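Local atomic coordinates of PatF (Prochloron didemni, PDB entry 4BG2), a protein that is a prenyltransferase-fold protein of the patellamide (cyanobactin) pathway, probably related in function to the enzymes that prenylate these peptides. Residues Tyr256-Ser261 and Lys290-Asn295. Numbering follows the deposited sequence.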
loop_
_atom_site.group_PDB
_atom_site.type_symbol
_atom_site.label_atom_id
_atom_site.label_comp_id
_atom_site.label_asym_id
_atom_site.label_seq_id
_atom_site.Cartn_x
_atom_site.Cartn_y
_atom_site.Cartn_z
ATOM N N TYR A 256 -1.183 21.101 4.116
ATOM C CA TYR A 256 -2.484 20.438 4.122
ATOM C C TYR A 256 -2.791 19.593 5.347
ATOM O O TYR A 256 -3.958 19.278 5.598
ATOM C CB TYR A 256 -2.634 19.577 2.866
ATOM C CG TYR A 256 -2.220 20.297 1.611
ATOM C CD1 TYR A 256 -2.972 21.367 1.118
ATOM C CD2 TYR A 256 -1.055 19.951 0.939
ATOM C CE1 TYR A 256 -2.578 22.050 -0.020
ATOM C CE2 TYR A 256 -0.653 20.635 -0.195
ATOM C CZ TYR A 256 -1.415 21.677 -0.670
ATOM O OH TYR A 256 -1.014 22.345 -1.801
ATOM N N PHE A 257 -1.757 19.216 6.095
ATOM C CA PHE A 257 -1.916 18.377 7.261
ATOM C C PHE A 257 -1.157 18.968 8.443
ATOM O O PHE A 257 -0.076 19.534 8.267
ATOM C CB PHE A 257 -1.343 16.976 6.968
ATOM C CG PHE A 257 -1.939 16.313 5.757
ATOM C CD1 PHE A 257 -3.164 15.670 5.842
ATOM C CD2 PHE A 257 -1.286 16.335 4.532
ATOM C CE1 PHE A 257 -3.713 15.055 4.729
ATOM C CE2 PHE A 257 -1.842 15.728 3.415
ATOM C CZ PHE A 257 -3.056 15.088 3.518
ATOM N N THR A 258 -1.709 18.785 9.642
ATOM C CA THR A 258 -1.022 19.063 10.903
ATOM C C THR A 258 -0.910 17.762 11.670
ATOM O O THR A 258 -1.903 17.050 11.846
ATOM C CB THR A 258 -1.817 20.087 11.745
ATOM O OG1 THR A 258 -2.056 21.251 10.953
ATOM C CG2 THR A 258 -1.071 20.478 13.012
ATOM N N PHE A 259 0.296 17.435 12.120
ATOM C CA PHE A 259 0.565 16.137 12.710
ATOM C C PHE A 259 0.736 16.239 14.212
ATOM O O PHE A 259 1.132 17.293 14.733
ATOM C CB PHE A 259 1.857 15.543 12.140
ATOM C CG PHE A 259 1.874 15.402 10.635
ATOM C CD1 PHE A 259 1.143 14.410 10.007
ATOM C CD2 PHE A 259 2.661 16.244 9.849
ATOM C CE1 PHE A 259 1.177 14.268 8.625
ATOM C CE2 PHE A 259 2.701 16.102 8.467
ATOM C CZ PHE A 259 1.958 15.112 7.856
ATOM N N ASN A 260 0.467 15.131 14.904
ATOM C CA ASN A 260 0.945 14.971 16.262
ATOM C C ASN A 260 2.477 14.877 16.224
ATOM O O ASN A 260 3.077 14.984 15.162
ATOM C CB ASN A 260 0.280 13.773 16.951
ATOM C CG ASN A 260 0.694 12.434 16.353
ATOM O OD1 ASN A 260 1.514 12.370 15.441
ATOM N ND2 ASN A 260 0.165 11.354 16.918
ATOM N N SER A 261 3.109 14.713 17.371
ATOM C CA SER A 261 4.565 14.753 17.441
ATOM C C SER A 261 5.247 13.659 16.600
ATOM O O SER A 261 6.240 13.908 15.903
ATOM C CB SER A 261 4.986 14.622 18.892
ATOM O OG SER A 261 6.366 14.362 18.977
ATOM N N LYS A 290 -10.135 16.414 12.881
ATOM C CA LYS A 290 -9.461 16.817 14.116
ATOM C C LYS A 290 -8.431 17.927 13.859
ATOM O O LYS A 290 -7.954 18.083 12.748
ATOM C CB LYS A 290 -8.787 15.599 14.792
ATOM C CG LYS A 290 -9.714 14.464 15.253
ATOM C CD LYS A 290 -8.883 13.208 15.530
ATOM C CE LYS A 290 -9.485 12.195 16.505
ATOM N NZ LYS A 290 -10.816 11.673 16.095
ATOM N N SER A 291 -8.101 18.700 14.894
ATOM C CA SER A 291 -7.105 19.778 14.776
ATOM C C SER A 291 -5.705 19.232 14.436
ATOM O O SER A 291 -4.879 19.901 13.794
ATOM C CB SER A 291 -7.051 20.616 16.067
ATOM O OG SER A 291 -6.496 19.882 17.151
ATOM N N ARG A 292 -5.447 18.004 14.861
ATOM C CA ARG A 292 -4.154 17.393 14.688
ATOM C C ARG A 292 -4.351 15.916 14.369
ATOM O O ARG A 292 -5.231 15.266 14.955
ATOM C CB ARG A 292 -3.411 17.594 16.003
ATOM C CG ARG A 292 -1.917 17.375 15.975
ATOM C CD ARG A 292 -1.338 17.730 17.340
ATOM N NE ARG A 292 -1.288 19.185 17.501
ATOM C CZ ARG A 292 -0.367 19.987 16.959
ATOM N NH1 ARG A 292 0.618 19.497 16.211
ATOM N NH2 ARG A 292 -0.434 21.301 17.163
ATOM N N LEU A 293 -3.555 15.394 13.431
ATOM C CA LEU A 293 -3.636 13.989 13.081
ATOM C C LEU A 293 -2.957 13.158 14.158
ATOM O O LEU A 293 -1.777 13.337 14.425
ATOM C CB LEU A 293 -2.980 13.715 11.724
ATOM C CG LEU A 293 -3.662 14.311 10.495
ATOM C CD1 LEU A 293 -3.023 13.732 9.241
ATOM C CD2 LEU A 293 -5.165 14.075 10.511
ATOM N N GLU A 294 -3.733 12.266 14.773
ATOM C CA GLU A 294 -3.246 11.350 15.801
ATOM C C GLU A 294 -3.218 9.900 15.293
ATOM O O GLU A 294 -2.398 9.092 15.747
ATOM C CB GLU A 294 -4.143 11.450 17.041
ATOM C CG GLU A 294 -4.021 12.780 17.797
ATOM C CD GLU A 294 -2.862 12.845 18.814
ATOM O OE1 GLU A 294 -2.057 11.877 18.982
ATOM O OE2 GLU A 294 -2.732 13.905 19.459
ATOM N N ASN A 295 -4.137 9.582 14.381
ATOM C CA ASN A 295 -4.318 8.250 13.873
ATOM C C ASN A 295 -4.263 8.277 12.353
ATOM O O ASN A 295 -5.182 8.778 11.701
ATOM C CB ASN A 295 -5.645 7.689 14.354
ATOM C CG ASN A 295 -5.719 7.606 15.864
ATOM O OD1 ASN A 295 -5.017 6.813 16.476
ATOM N ND2 ASN A 295 -6.565 8.438 16.474
#
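Phe259 and Leu293 form a single beta bridge between two loops, their CA atoms 4.7 Å apart. Two backbone hydrogen bonds frame it: Leu293 N donates to Thr258 O at 2.8 Å, and Asn260 N returns one to Leu293 O at 2.9 Å.

Two side-chain hydrogen bonds add to this. With CG anti to the backbone N (chi1 -164°), Arg292 lays that carbon against the Phe259 carbonyl, and the bend at chi3 then turns the guanidinium back to bring NH1 within 2.7 Å of Phe259 O. That oxygen lies at the guanidinium edge, near its plane, although the N-H points to it at a bent 141°. One face of the same guanidinium takes the methyl CG2 of Thr258, 3.7 Å from NH1. Farther along, Asn260 ND2 gives a nearly straight bond to Glu294 OE1 at 3.1 Å. The amide and carboxylate planes are almost perpendicular; OE1 lies close to the amide plane, and ND2 meets it from above the carboxylate plane. The other end of this amide, OD1, accepts from Gly263 N and caps helix 261-272; an alanine here would probably leave Gly263 N at the start of that helix without its side-chain cap and Glu294 without its amide partner.

On the buried side, CD1 of Leu293 reaches toward both aromatic rings, coming within 3.9 Å of Phe257 CD1 and 4.3 Å of Phe259 CE1.

This apolar group rests on Ile281 of strand 276-284, which Leu293, Phe257 and Phe259 all touch, while Ile223 of helix 218-223 also meets Phe257. The bridge thus ties the lead-in to helix 261-272 to the loop that enters strand 295-303, at the margin of the closed antiparallel barrel.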